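Local coordinates for putative endonuclease/exonuclease/phosphatase family protein (Bacteroides vulgatus ATCC 8482, PDB 3G6S) that probably cleaves nucleic acids as a hydrolase of the endonuclease/exonuclease/phosphatase family, with a DNase I-like fold, at residues A[26-39]-A[244-256]. Sequence-based numbering, arbitrary orientation.
Sequences RKDRVCQFIKDHEL and PEALLSDHNPQLA
Phe33 meets three apolar side chains of 244-256 and forms the centre of this packing of a helix on a loop and the start of a strand. Leu248 CD2 makes an off-centre CH-pi contact, 4.2 Å from the centroid of the Phe33 ring, while Leu255 CD2 lies at the ring's edge and Pro253 CG sits 3.8 Å from Phe33 CZ. With CG anti to the backbone N (chi1 -178°), the ring extends from helix 27-36 toward these partners. Toward the helix C-terminus, Leu255 CD1 touches His37 CD2 at 3.6 Å and also reaches Leu39 CD1. His37 lies with one face over Phe33 CZ, consistent with its ND1 bond to Phe33 O.

At the other end of the helix the contact turns polar. Arg29 grips Leu247 O side-on: NH2 (3.1 Å) meets a lone pair in the carbonyl plane, NE (2.9 Å) comes from above it. Arg29 CD also packs on Ala246 CB at 3.6 Å. Were Arg29 replaced by an alanine, Leu247 O would probably lose these two donors and Ala246 CB its methylene neighbour. Arg26 NH1 donates to Leu248 O at 2.9 Å, and its guanidinium also bonds the carbonyls of Asn21, Ile11 and Arg12. The contact thus exemplifies an apolar core bordered by arginines that donate to successive main-chain carbonyls, implying that side-chain packing and backbone capture together hold the loop, with Leu255 adding the strand's share.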
loop_
_atom_site.group_PDB
_atom_site.type_symbol
_atom_site.label_atom_id
_atom_site.label_comp_id
_atom_site.label_asym_id
_atom_site.label_seq_id
_atom_site.Cartn_x
_atom_site.Cartn_y
_atom_site.Cartn_z
ATOM N N ARG A 26 -7.535 -10.047 -15.139
ATOM C CA ARG A 26 -6.287 -9.507 -14.626
ATOM C C ARG A 26 -5.695 -10.354 -13.513
ATOM O O ARG A 26 -4.499 -10.258 -13.225
ATOM C CB ARG A 26 -6.526 -8.076 -14.145
ATOM C CG ARG A 26 -7.128 -7.213 -15.242
ATOM C CD ARG A 26 -7.251 -5.748 -14.862
ATOM N NE ARG A 26 -8.372 -5.465 -13.962
ATOM C CZ ARG A 26 -8.292 -5.453 -12.635
ATOM N NH1 ARG A 26 -7.138 -5.719 -12.033
ATOM N NH2 ARG A 26 -9.357 -5.138 -11.913
ATOM N N LYS A 27 -6.543 -11.185 -12.906
ATOM C CA LYS A 27 -6.160 -12.081 -11.811
ATOM C C LYS A 27 -4.775 -12.698 -11.988
ATOM O O LYS A 27 -3.892 -12.485 -11.168
ATOM C CB LYS A 27 -7.155 -13.239 -11.677
ATOM C CG LYS A 27 -8.596 -12.870 -11.365
ATOM C CD LYS A 27 -9.389 -14.107 -10.887
ATOM C CE LYS A 27 -9.265 -15.297 -11.843
ATOM N NZ LYS A 27 -9.751 -16.549 -11.213
ATOM N N ASP A 28 -4.609 -13.486 -13.049
ATOM C CA ASP A 28 -3.349 -14.155 -13.311
ATOM C C ASP A 28 -2.206 -13.204 -13.583
ATOM O O ASP A 28 -1.091 -13.417 -13.093
ATOM C CB ASP A 28 -3.504 -15.133 -14.468
ATOM C CG ASP A 28 -4.220 -16.410 -14.053
ATOM O OD1 ASP A 28 -5.306 -16.309 -13.430
ATOM O OD2 ASP A 28 -3.702 -17.514 -14.344
ATOM N N ARG A 29 -2.471 -12.156 -14.361
ATOM C CA ARG A 29 -1.440 -11.176 -14.684
ATOM C C ARG A 29 -0.870 -10.546 -13.409
ATOM O O ARG A 29 0.341 -10.382 -13.290
ATOM C CB ARG A 29 -2.015 -10.084 -15.599
ATOM C CG ARG A 29 -2.415 -10.566 -16.982
ATOM C CD ARG A 29 -2.406 -9.425 -17.994
ATOM N NE ARG A 29 -3.620 -8.612 -17.975
ATOM C CZ ARG A 29 -4.696 -8.853 -18.721
ATOM N NH1 ARG A 29 -4.712 -9.892 -19.551
ATOM N NH2 ARG A 29 -5.752 -8.048 -18.646
ATOM N N VAL A 30 -1.746 -10.206 -12.459
ATOM C CA VAL A 30 -1.320 -9.595 -11.196
ATOM C C VAL A 30 -0.487 -10.553 -10.330
ATOM O O VAL A 30 0.576 -10.174 -9.826
ATOM C CB VAL A 30 -2.532 -9.086 -10.371
ATOM C CG1 VAL A 30 -2.049 -8.495 -9.051
ATOM C CG2 VAL A 30 -3.288 -8.022 -11.161
ATOM N N CYS A 31 -0.966 -11.783 -10.159
ATOM C CA CYS A 31 -0.234 -12.784 -9.376
ATOM C C CYS A 31 1.141 -13.028 -9.997
ATOM O O CYS A 31 2.156 -13.087 -9.295
ATOM C CB CYS A 31 -0.974 -14.127 -9.347
ATOM S SG CYS A 31 -2.573 -14.120 -8.515
ATOM N N GLN A 32 1.165 -13.181 -11.319
ATOM C CA GLN A 32 2.404 -13.445 -12.025
ATOM C C GLN A 32 3.417 -12.335 -11.798
ATOM O O GLN A 32 4.586 -12.598 -11.529
ATOM C CB GLN A 32 2.138 -13.629 -13.525
ATOM C CG GLN A 32 3.219 -14.441 -14.231
ATOM C CD GLN A 32 3.457 -15.794 -13.554
ATOM O OE1 GLN A 32 2.544 -16.625 -13.452
ATOM N NE2 GLN A 32 4.685 -16.016 -13.082
ATOM N N PHE A 33 2.966 -11.093 -11.902
ATOM C CA PHE A 33 3.848 -9.942 -11.702
ATOM C C PHE A 33 4.536 -10.044 -10.332
ATOM O O PHE A 33 5.757 -9.907 -10.221
ATOM C CB PHE A 33 3.030 -8.652 -11.783
ATOM C CG PHE A 33 3.844 -7.411 -11.641
ATOM C CD1 PHE A 33 4.449 -6.832 -12.746
ATOM C CD2 PHE A 33 4.005 -6.812 -10.397
ATOM C CE1 PHE A 33 5.203 -5.670 -12.614
ATOM C CE2 PHE A 33 4.758 -5.649 -10.253
ATOM C CZ PHE A 33 5.358 -5.077 -11.365
ATOM N N ILE A 34 3.736 -10.301 -9.299
ATOM C CA ILE A 34 4.233 -10.435 -7.935
ATOM C C ILE A 34 5.310 -11.511 -7.812
ATOM O O ILE A 34 6.402 -11.238 -7.306
ATOM C CB ILE A 34 3.073 -10.751 -6.966
ATOM C CG1 ILE A 34 2.063 -9.595 -6.990
ATOM C CG2 ILE A 34 3.602 -10.972 -5.551
ATOM C CD1 ILE A 34 0.817 -9.835 -6.147
ATOM N N LYS A 35 5.021 -12.729 -8.267
ATOM C CA LYS A 35 6.020 -13.798 -8.187
ATOM C C LYS A 35 7.237 -13.507 -9.069
ATOM O O LYS A 35 8.362 -13.769 -8.665
ATOM C CB LYS A 35 5.411 -15.155 -8.582
ATOM C CG LYS A 35 4.422 -15.728 -7.572
ATOM C CD LYS A 35 2.988 -15.733 -8.108
ATOM C CE LYS A 35 2.706 -16.943 -8.990
ATOM N NZ LYS A 35 2.866 -18.223 -8.236
ATOM N N ASP A 36 7.008 -12.968 -10.266
ATOM C CA ASP A 36 8.097 -12.648 -11.195
ATOM C C ASP A 36 9.092 -11.652 -10.589
ATOM O O ASP A 36 10.309 -11.877 -10.619
ATOM C CB ASP A 36 7.558 -12.037 -12.493
ATOM C CG ASP A 36 7.004 -13.077 -13.460
ATOM O OD1 ASP A 36 6.884 -14.278 -13.089
ATOM O OD2 ASP A 36 6.680 -12.680 -14.604
ATOM N N HIS A 37 8.582 -10.537 -10.065
ATOM C CA HIS A 37 9.445 -9.527 -9.478
ATOM C C HIS A 37 9.866 -9.885 -8.067
ATOM O O HIS A 37 10.548 -9.110 -7.401
ATOM C CB HIS A 37 8.753 -8.168 -9.497
ATOM C CG HIS A 37 8.673 -7.559 -10.862
ATOM N ND1 HIS A 37 7.824 -8.031 -11.837
ATOM C CD2 HIS A 37 9.373 -6.546 -11.426
ATOM C CE1 HIS A 37 8.003 -7.337 -12.948
ATOM N NE2 HIS A 37 8.937 -6.431 -12.725
ATOM N N GLU A 38 9.466 -11.077 -7.629
ATOM C CA GLU A 38 9.797 -11.584 -6.300
ATOM C C GLU A 38 9.544 -10.599 -5.178
ATOM O O GLU A 38 10.425 -10.320 -4.367
ATOM C CB GLU A 38 11.250 -12.026 -6.259
ATOM C CG GLU A 38 11.520 -13.224 -7.120
ATOM C CD GLU A 38 12.931 -13.712 -6.978
ATOM O OE1 GLU A 38 13.860 -12.952 -7.342
ATOM O OE2 GLU A 38 13.107 -14.853 -6.494
ATOM N N LEU A 39 8.331 -10.075 -5.138
ATOM C CA LEU A 39 7.948 -9.136 -4.105
ATOM C C LEU A 39 7.976 -9.829 -2.735
ATOM O O LEU A 39 7.457 -10.926 -2.587
ATOM C CB LEU A 39 6.551 -8.595 -4.424
ATOM C CG LEU A 39 6.519 -7.310 -5.258
ATOM C CD1 LEU A 39 7.612 -7.314 -6.318
ATOM C CD2 LEU A 39 5.146 -7.154 -5.885
ATOM N N PRO A 244 -1.039 -1.566 -22.495
ATOM C CA PRO A 244 -2.394 -1.528 -23.063
ATOM C C PRO A 244 -3.030 -2.880 -23.384
ATOM O O PRO A 244 -4.247 -3.028 -23.294
ATOM C CB PRO A 244 -2.216 -0.652 -24.298
ATOM C CG PRO A 244 -1.199 0.341 -23.825
ATOM C CD PRO A 244 -0.178 -0.565 -23.147
ATOM N N GLU A 245 -2.210 -3.857 -23.759
ATOM C CA GLU A 245 -2.713 -5.191 -24.077
ATOM C C GLU A 245 -2.908 -5.993 -22.786
ATOM O O GLU A 245 -4.029 -6.377 -22.443
ATOM C CB GLU A 245 -1.736 -5.933 -25.000
ATOM C CG GLU A 245 -1.429 -5.241 -26.336
ATOM C CD GLU A 245 -0.292 -4.221 -26.247
ATOM O OE1 GLU A 245 -0.461 -3.178 -25.572
ATOM O OE2 GLU A 245 0.777 -4.469 -26.856
ATOM N N ALA A 246 -1.814 -6.237 -22.071
ATOM C CA ALA A 246 -1.857 -6.990 -20.819
ATOM C C ALA A 246 -1.895 -6.063 -19.605
ATOM O O ALA A 246 -0.972 -6.049 -18.790
ATOM C CB ALA A 246 -0.647 -7.914 -20.730
ATOM N N LEU A 247 -2.974 -5.300 -19.489
ATOM C CA LEU A 247 -3.147 -4.351 -18.390
ATOM C C LEU A 247 -3.349 -5.053 -17.049
ATOM O O LEU A 247 -4.142 -5.993 -16.941
ATOM C CB LEU A 247 -4.344 -3.445 -18.689
ATOM C CG LEU A 247 -4.166 -1.940 -18.538
ATOM C CD1 LEU A 247 -2.868 -1.493 -19.171
ATOM C CD2 LEU A 247 -5.341 -1.239 -19.194
ATOM N N LEU A 248 -2.626 -4.595 -16.030
ATOM C CA LEU A 248 -2.737 -5.186 -14.696
ATOM C C LEU A 248 -3.820 -4.509 -13.860
ATOM O O LEU A 248 -4.559 -5.161 -13.116
ATOM C CB LEU A 248 -1.404 -5.080 -13.941
ATOM C CG LEU A 248 -0.356 -6.194 -14.035
ATOM C CD1 LEU A 248 -0.054 -6.531 -15.482
ATOM C CD2 LEU A 248 0.909 -5.731 -13.328
ATOM N N SER A 249 -3.926 -3.196 -14.006
ATOM C CA SER A 249 -4.877 -2.434 -13.219
ATOM C C SER A 249 -4.940 -1.025 -13.772
ATOM O O SER A 249 -4.200 -0.706 -14.690
ATOM C CB SER A 249 -4.394 -2.434 -11.759
ATOM O OG SER A 249 -4.741 -1.249 -11.083
ATOM N N ASP A 250 -5.829 -0.190 -13.244
ATOM C CA ASP A 250 -5.886 1.187 -13.714
ATOM C C ASP A 250 -4.730 1.952 -13.063
ATOM O O ASP A 250 -4.432 3.086 -13.434
ATOM C CB ASP A 250 -7.227 1.852 -13.376
ATOM C CG ASP A 250 -7.649 1.632 -11.947
ATOM O OD1 ASP A 250 -6.771 1.367 -11.096
ATOM O OD2 ASP A 250 -8.865 1.731 -11.666
ATOM N N HIS A 251 -4.083 1.314 -12.091
ATOM C CA HIS A 251 -2.940 1.896 -11.402
ATOM C C HIS A 251 -1.647 1.171 -11.770
ATOM O O HIS A 251 -1.668 0.051 -12.288
ATOM C CB HIS A 251 -3.096 1.797 -9.885
ATOM C CG HIS A 251 -3.990 2.835 -9.286
ATOM N ND1 HIS A 251 -5.364 2.761 -9.344
ATOM C CD2 HIS A 251 -3.702 3.943 -8.565
ATOM C CE1 HIS A 251 -5.886 3.778 -8.680
ATOM N NE2 HIS A 251 -4.898 4.510 -8.196
ATOM N N ASN A 252 -0.523 1.828 -11.499
ATOM C CA ASN A 252 0.788 1.245 -11.729
ATOM C C ASN A 252 1.398 0.966 -10.352
ATOM O O ASN A 252 1.375 1.813 -9.471
ATOM C CB ASN A 252 1.702 2.202 -12.497
ATOM C CG ASN A 252 1.551 2.077 -14.012
ATOM O OD1 ASN A 252 1.022 1.079 -14.523
ATOM N ND2 ASN A 252 2.038 3.081 -14.738
ATOM N N PRO A 253 1.938 -0.235 -10.140
ATOM C CA PRO A 253 2.545 -0.566 -8.846
ATOM C C PRO A 253 3.867 0.176 -8.671
ATOM O O PRO A 253 4.515 0.547 -9.656
ATOM C CB PRO A 253 2.756 -2.071 -8.947
ATOM C CG PRO A 253 3.112 -2.224 -10.410
ATOM C CD PRO A 253 2.087 -1.347 -11.092
ATOM N N GLN A 254 4.263 0.402 -7.422
ATOM C CA GLN A 254 5.529 1.074 -7.148
ATOM C C GLN A 254 6.427 0.141 -6.340
ATOM O O GLN A 254 6.137 -0.142 -5.175
ATOM C CB GLN A 254 5.313 2.360 -6.350
ATOM C CG GLN A 254 6.530 3.281 -6.394
ATOM C CD GLN A 254 6.596 4.286 -5.246
ATOM O OE1 GLN A 254 5.588 4.862 -4.832
ATOM N NE2 GLN A 254 7.801 4.510 -4.740
ATOM N N LEU A 255 7.509 -0.342 -6.947
ATOM C CA LEU A 255 8.417 -1.233 -6.226
ATOM C C LEU A 255 9.529 -0.447 -5.541
ATOM O O LEU A 255 9.863 0.661 -5.951
ATOM C CB LEU A 255 9.039 -2.271 -7.167
ATOM C CG LEU A 255 8.098 -3.015 -8.123
ATOM C CD1 LEU A 255 8.804 -4.261 -8.663
ATOM C CD2 LEU A 255 6.825 -3.418 -7.404
ATOM N N ALA A 256 10.097 -1.017 -4.484
ATOM C CA ALA A 256 11.170 -0.344 -3.768
ATOM C C ALA A 256 12.105 -1.349 -3.126
ATOM O O ALA A 256 11.678 -2.179 -2.321
ATOM C CB ALA A 256 10.592 0.585 -2.703
#